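PDB 5ENU: alkyl hydroperoxide reductase/ Thiol specific antioxidant/ Mal allergen from Burkholderia ambifaria, which probably reduces hydrogen peroxide and organic hydroperoxides through a reactive cysteine thiol. Local coordinates for residues L41-K46 against A104-F109; E72-S77 against P94-S99. All coordinates share one frame; numbering follows the deposited sequence. Where two conformers were deposited one is given.

Interactions 1 and 2 meet in the central sheet, where strands 38-43 and 71-77 run parallel as neighbours; their centres are about 10 Å apart. Tyr42 joins them: its O lies 2.8 Å from Val76 N and its N 2.9 Å from Ile74 O, both probable hydrogen bonds. Interaction 2 extends the sheet to strand 97-99, and the chain then passes into helix 104-109, which interaction 1 brings back against strand 38-43. Interaction 2 is thus nested within the loop that interaction 1 closes. Beyond the strand, Tyr44 and Pro45 touch Cys52 near the start of helix 50-68, the region where peroxiredoxins generally carry their peroxide-reactive cysteine.

Interaction 1 (L41-K46 against A104-F109); sequences LYFYPK and ALCALF
Leu41 and Phe43 reach from one face of strand 38-43 against helix 104-109, and Phe109 receives both. Packing is tightest there. The CD2 methyl of Leu41 sits over one face of the Phe109 ring, 3.9 Å from its centroid and 3.5 Å from Phe109 CZ, a CH-pi contact; with CG of Leu41 anti to the backbone N (chi1 -170°), the branch extends toward the helix. Phe43 CE1 comes over the same face, and Phe43 CZ is 3.7 Å from Phe109 CD1. These two rings meet obliquely, planes 45° apart and centroids 5.3 Å apart. Toward the start of the helix the side-chain contacts are looser: Leu105 CB stays 4.1 Å from Phe43 CE2, and Cys106 SG stands at the edge of the Phe43 ring, 4.1 Å from Phe43 CD2. Farther round the helix, Ala104 and Ala107 are exposed and take no part. Asp100 accepts hydrogen bonds from the backbone N of Leu105 and Cys106, tying down the first turn. Tyr42 and Tyr44 instead touch helix 50-68, so the strand is packed by helices on both faces, as in the layered alpha/beta core of the thioredoxin fold used by peroxiredoxins.

Interaction 2 (E72-S77 against P94-S99); sequences EIIGVS and PFPLIS
Glu72 bends its carboxylate toward the second segment, with OE2 near Phe95 CB and OE1 near Pro96 CD. One water bridges the gap, donating to Glu72 OE1 (2.8 Å) and to Pro94 O (3.0 Å), while OE2 is gripped by the backbone N of Ile73 and by the hydroxyl of Tyr63. Ile73, in one of its two conformers, sets CG2 above the middle of the Phe95 ring, 3.9 Å from the centroid and only 6° off the normal. Phe95 CG lies between its own backbone N and carbonyl carbon (chi1 55°), which turns the ring under this methyl. The buried Ile73 O has no hydrogen-bond partner and lies 3.3 Å from Phe95 CB. Ile74 CG2 meets Ile98 CD1 at 3.6 Å. Parallel pairing begins at Gly75; it joins the two strands of the beta-alpha-beta unit formed by strand 71-77, helix 81-91 and strand 97-99 within the thioredoxin-like core. Gly75 N donates to Pro96 O (3.2 Å), and Gly75 O accepts from Ile98 N at 2.8 Å, with a C=O...N angle of 167°. Leu97 CD2 lies against Gly75 CA. Val76 and Ile98 point the same way side by side, Val76 CG1 4.1 Å from Ile98 CG2. The Ser77 and Ser99 side chains lie on the other face, with that of Leu97, and both hydroxyls hydrogen-bond to Asp79, at its carboxylate and its backbone O respectively.

Interaction 1 (L41-K46 against A104-F109)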
loop_
_atom_site.group_PDB
_atom_site.type_symbol
_atom_site.label_atom_id
_atom_site.label_comp_id
_atom_site.label_asym_id
_atom_site.label_seq_id
_atom_site.Cartn_x
_atom_site.Cartn_y
_atom_site.Cartn_z
ATOM N N LEU A 41 0.091 2.444 -3.763
ATOM C CA LEU A 41 -0.248 1.275 -2.962
ATOM C C LEU A 41 0.795 1.219 -1.853
ATOM O O LEU A 41 1.969 0.953 -2.129
ATOM C CB LEU A 41 -0.192 0.027 -3.836
ATOM C CG LEU A 41 -0.741 -1.250 -3.208
ATOM C CD1 LEU A 41 -2.251 -1.107 -2.964
ATOM C CD2 LEU A 41 -0.428 -2.472 -4.095
ATOM N N TYR A 42 0.397 1.522 -0.622
ATOM C CA TYR A 42 1.359 1.610 0.474
ATOM C C TYR A 42 1.117 0.479 1.467
ATOM O O TYR A 42 -0.011 0.309 1.954
ATOM C CB TYR A 42 1.414 3.001 1.143
ATOM C CG TYR A 42 0.388 3.343 2.214
ATOM C CD1 TYR A 42 -0.829 3.960 1.894
ATOM C CD2 TYR A 42 0.671 3.113 3.563
ATOM C CE1 TYR A 42 -1.751 4.299 2.880
ATOM C CE2 TYR A 42 -0.248 3.459 4.562
ATOM C CZ TYR A 42 -1.466 4.028 4.205
ATOM O OH TYR A 42 -2.395 4.395 5.163
ATOM N N PHE A 43 2.171 -0.294 1.739
ATOM C CA PHE A 43 2.122 -1.391 2.701
ATOM C C PHE A 43 2.655 -0.902 4.036
ATOM O O PHE A 43 3.711 -0.240 4.085
ATOM C CB PHE A 43 3.000 -2.559 2.233
ATOM C CG PHE A 43 2.455 -3.301 1.037
ATOM C CD1 PHE A 43 2.554 -2.771 -0.233
ATOM C CD2 PHE A 43 1.845 -4.548 1.200
ATOM C CE1 PHE A 43 2.056 -3.463 -1.327
ATOM C CE2 PHE A 43 1.336 -5.258 0.104
ATOM C CZ PHE A 43 1.440 -4.699 -1.163
ATOM N N TYR A 44 1.906 -1.185 5.103
ATOM C CA TYR A 44 2.306 -0.765 6.438
ATOM C C TYR A 44 2.183 -1.948 7.390
ATOM O O TYR A 44 1.308 -2.800 7.211
ATOM C CB TYR A 44 1.467 0.432 6.934
ATOM C CG TYR A 44 -0.027 0.163 7.032
ATOM C CD1 TYR A 44 -0.864 0.273 5.910
ATOM C CD2 TYR A 44 -0.604 -0.197 8.255
ATOM C CE1 TYR A 44 -2.235 0.036 6.016
ATOM C CE2 TYR A 44 -1.976 -0.425 8.362
ATOM C CZ TYR A 44 -2.782 -0.310 7.246
ATOM O OH TYR A 44 -4.136 -0.550 7.340
ATOM N N PRO A 45 3.074 -2.059 8.385
ATOM C CA PRO A 45 3.097 -3.295 9.197
ATOM C C PRO A 45 1.802 -3.621 9.936
ATOM O O PRO A 45 1.382 -4.789 9.913
ATOM C CB PRO A 45 4.271 -3.069 10.163
ATOM C CG PRO A 45 5.140 -2.045 9.533
ATOM C CD PRO A 45 4.289 -1.241 8.563
ATOM N N LYS A 46 1.149 -2.658 10.598
ATOM C CA LYS A 46 0.077 -3.049 11.521
ATOM C C LYS A 46 -0.846 -1.886 11.861
ATOM O O LYS A 46 -0.378 -0.818 12.277
ATOM C CB LYS A 46 0.657 -3.592 12.841
ATOM N N ALA A 104 -1.634 -12.581 -0.204
ATOM C CA ALA A 104 -1.497 -12.566 -1.664
ATOM C C ALA A 104 -0.736 -11.331 -2.154
ATOM O O ALA A 104 0.192 -11.436 -2.973
ATOM C CB ALA A 104 -2.866 -12.657 -2.339
ATOM N N LEU A 105 -1.115 -10.136 -1.683
ATOM C CA LEU A 105 -0.429 -8.938 -2.166
ATOM C C LEU A 105 0.963 -8.810 -1.563
ATOM O O LEU A 105 1.890 -8.351 -2.231
ATOM C CB LEU A 105 -1.243 -7.679 -1.876
ATOM C CG LEU A 105 -2.368 -7.295 -2.842
ATOM C CD1 LEU A 105 -3.496 -8.327 -2.821
ATOM C CD2 LEU A 105 -2.885 -5.904 -2.498
ATOM N N CYS A 106 1.129 -9.203 -0.293
ATOM C CA CYS A 106 2.460 -9.114 0.312
ATOM C C CYS A 106 3.450 -9.999 -0.424
ATOM O O CYS A 106 4.624 -9.633 -0.596
ATOM C CB CYS A 106 2.401 -9.502 1.786
ATOM S SG CYS A 106 1.620 -8.321 2.893
ATOM N N ALA A 107 2.978 -11.161 -0.888
ATOM C CA ALA A 107 3.817 -12.056 -1.672
ATOM C C ALA A 107 4.108 -11.456 -3.043
ATOM O O ALA A 107 5.255 -11.464 -3.504
ATOM C CB ALA A 107 3.112 -13.398 -1.814
ATOM N N LEU A 108 3.075 -10.921 -3.705
ATOM C CA LEU A 108 3.236 -10.347 -5.038
ATOM C C LEU A 108 4.230 -9.185 -5.031
ATOM O O LEU A 108 5.065 -9.063 -5.937
ATOM C CB LEU A 108 1.875 -9.902 -5.569
ATOM C CG LEU A 108 1.856 -9.174 -6.919
ATOM C CD1 LEU A 108 2.500 -10.032 -7.995
ATOM C CD2 LEU A 108 0.415 -8.790 -7.269
ATOM N N PHE A 109 4.158 -8.320 -4.022
ATOM C CA PHE A 109 5.027 -7.152 -3.912
ATOM C C PHE A 109 6.303 -7.431 -3.136
ATOM O O PHE A 109 7.157 -6.546 -3.036
ATOM C CB PHE A 109 4.254 -5.959 -3.347
ATOM C CG PHE A 109 3.315 -5.352 -4.352
ATOM C CD1 PHE A 109 2.065 -5.925 -4.601
ATOM C CD2 PHE A 109 3.695 -4.221 -5.077
ATOM C CE1 PHE A 109 1.214 -5.374 -5.565
ATOM C CE2 PHE A 109 2.852 -3.666 -6.040
ATOM C CZ PHE A 109 1.606 -4.243 -6.290
#

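Interaction 2 (E72-S77 against P94-S99)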
loop_
_atom_site.group_PDB
_atom_site.type_symbol
_atom_site.label_atom_id
_atom_site.label_comp_id
_atom_site.label_asym_id
_atom_site.label_seq_id
_atom_site.Cartn_x
_atom_site.Cartn_y
_atom_site.Cartn_z
ATOM N N GLU A 72 -4.989 7.743 -6.759
ATOM C CA GLU A 72 -5.691 7.178 -5.617
ATOM C C GLU A 72 -4.657 6.603 -4.651
ATOM O O GLU A 72 -3.558 6.219 -5.054
ATOM C CB GLU A 72 -6.661 6.071 -6.076
ATOM C CG GLU A 72 -7.464 5.340 -4.949
ATOM C CD GLU A 72 -8.373 6.248 -4.093
ATOM O OE1 GLU A 72 -9.607 6.049 -4.134
ATOM O OE2 GLU A 72 -7.869 7.131 -3.356
ATOM N N ILE A 73 -5.011 6.573 -3.367
ATOM C CA ILE A 73 -4.217 5.950 -2.313
ATOM C C ILE A 73 -4.955 4.699 -1.854
ATOM O O ILE A 73 -6.177 4.732 -1.665
ATOM C CB ILE A 73 -4.045 6.912 -1.115
ATOM C CG1 ILE A 73 -3.522 8.296 -1.548
ATOM C CG2 ILE A 73 -3.161 6.303 -0.042
ATOM C CD1 ILE A 73 -2.146 8.261 -2.171
ATOM N N ILE A 74 -4.218 3.605 -1.664
ATOM C CA ILE A 74 -4.740 2.412 -1.003
ATOM C C ILE A 74 -3.677 1.914 -0.023
ATOM O O ILE A 74 -2.535 1.661 -0.421
ATOM C CB ILE A 74 -5.141 1.296 -1.988
ATOM C CG1 ILE A 74 -6.209 1.768 -2.978
ATOM C CG2 ILE A 74 -5.616 0.041 -1.218
ATOM C CD1 ILE A 74 -6.557 0.735 -4.043
ATOM N N GLY A 75 -4.050 1.778 1.261
ATOM C CA GLY A 75 -3.171 1.178 2.252
ATOM C C GLY A 75 -3.397 -0.324 2.339
ATOM O O GLY A 75 -4.496 -0.809 2.096
ATOM N N VAL A 76 -2.321 -1.077 2.614
ATOM C CA VAL A 76 -2.382 -2.539 2.712
ATOM C C VAL A 76 -1.686 -2.983 3.990
ATOM O O VAL A 76 -0.523 -2.631 4.218
ATOM C CB VAL A 76 -1.692 -3.242 1.524
ATOM C CG1 VAL A 76 -1.970 -4.747 1.592
ATOM C CG2 VAL A 76 -2.151 -2.646 0.194
ATOM N N SER A 77 -2.376 -3.786 4.802
ATOM C CA SER A 77 -1.726 -4.587 5.828
ATOM C C SER A 77 -2.444 -5.925 5.885
ATOM O O SER A 77 -3.465 -6.129 5.214
ATOM C CB SER A 77 -1.723 -3.918 7.207
ATOM O OG SER A 77 -2.980 -4.096 7.852
ATOM N N PRO A 94 -9.761 9.014 4.127
ATOM C CA PRO A 94 -10.648 9.179 2.966
ATOM C C PRO A 94 -10.377 8.197 1.835
ATOM O O PRO A 94 -10.866 8.412 0.724
ATOM C CB PRO A 94 -10.309 10.605 2.506
ATOM C CG PRO A 94 -8.859 10.725 2.805
ATOM C CD PRO A 94 -8.661 9.989 4.110
ATOM N N PHE A 95 -9.627 7.137 2.096
ATOM C CA PHE A 95 -9.192 6.203 1.077
ATOM C C PHE A 95 -9.315 4.802 1.651
ATOM O O PHE A 95 -9.442 4.635 2.872
ATOM C CB PHE A 95 -7.754 6.514 0.618
ATOM C CG PHE A 95 -6.747 6.565 1.737
ATOM C CD1 PHE A 95 -6.229 5.392 2.286
ATOM C CD2 PHE A 95 -6.290 7.795 2.223
ATOM C CE1 PHE A 95 -5.288 5.440 3.317
ATOM C CE2 PHE A 95 -5.346 7.836 3.250
ATOM C CZ PHE A 95 -4.853 6.664 3.790
ATOM N N PRO A 96 -9.303 3.774 0.798
ATOM C CA PRO A 96 -9.555 2.403 1.268
ATOM C C PRO A 96 -8.323 1.744 1.871
ATOM O O PRO A 96 -7.185 2.116 1.596
ATOM C CB PRO A 96 -9.954 1.642 -0.009
ATOM C CG PRO A 96 -10.030 2.660 -1.107
ATOM C CD PRO A 96 -9.285 3.874 -0.673
ATOM N N LEU A 97 -8.583 0.713 2.680
ATOM C CA LEU A 97 -7.551 -0.178 3.205
ATOM C C LEU A 97 -7.865 -1.603 2.755
ATOM O O LEU A 97 -8.958 -2.113 3.032
ATOM C CB LEU A 97 -7.510 -0.133 4.739
ATOM C CG LEU A 97 -7.223 1.237 5.360
ATOM C CD1 LEU A 97 -7.336 1.126 6.886
ATOM C CD2 LEU A 97 -5.836 1.782 4.944
ATOM N N ILE A 98 -6.897 -2.250 2.096
ATOM C CA ILE A 98 -7.025 -3.657 1.699
ATOM C C ILE A 98 -6.630 -4.551 2.871
ATOM O O ILE A 98 -5.588 -4.324 3.510
ATOM C CB ILE A 98 -6.149 -3.952 0.465
ATOM C CG1 ILE A 98 -6.834 -3.421 -0.805
ATOM C CG2 ILE A 98 -5.869 -5.444 0.356
ATOM C CD1 ILE A 98 -5.953 -3.465 -2.072
ATOM N N SER A 99 -7.448 -5.567 3.143
ATOM C CA SER A 99 -7.112 -6.606 4.119
ATOM C C SER A 99 -6.405 -7.744 3.389
ATOM O O SER A 99 -7.039 -8.540 2.693
ATOM C CB SER A 99 -8.362 -7.121 4.828
ATOM O OG SER A 99 -7.996 -8.209 5.660
HETATM O O HOH W 1 -11.041 6.918 -1.920
#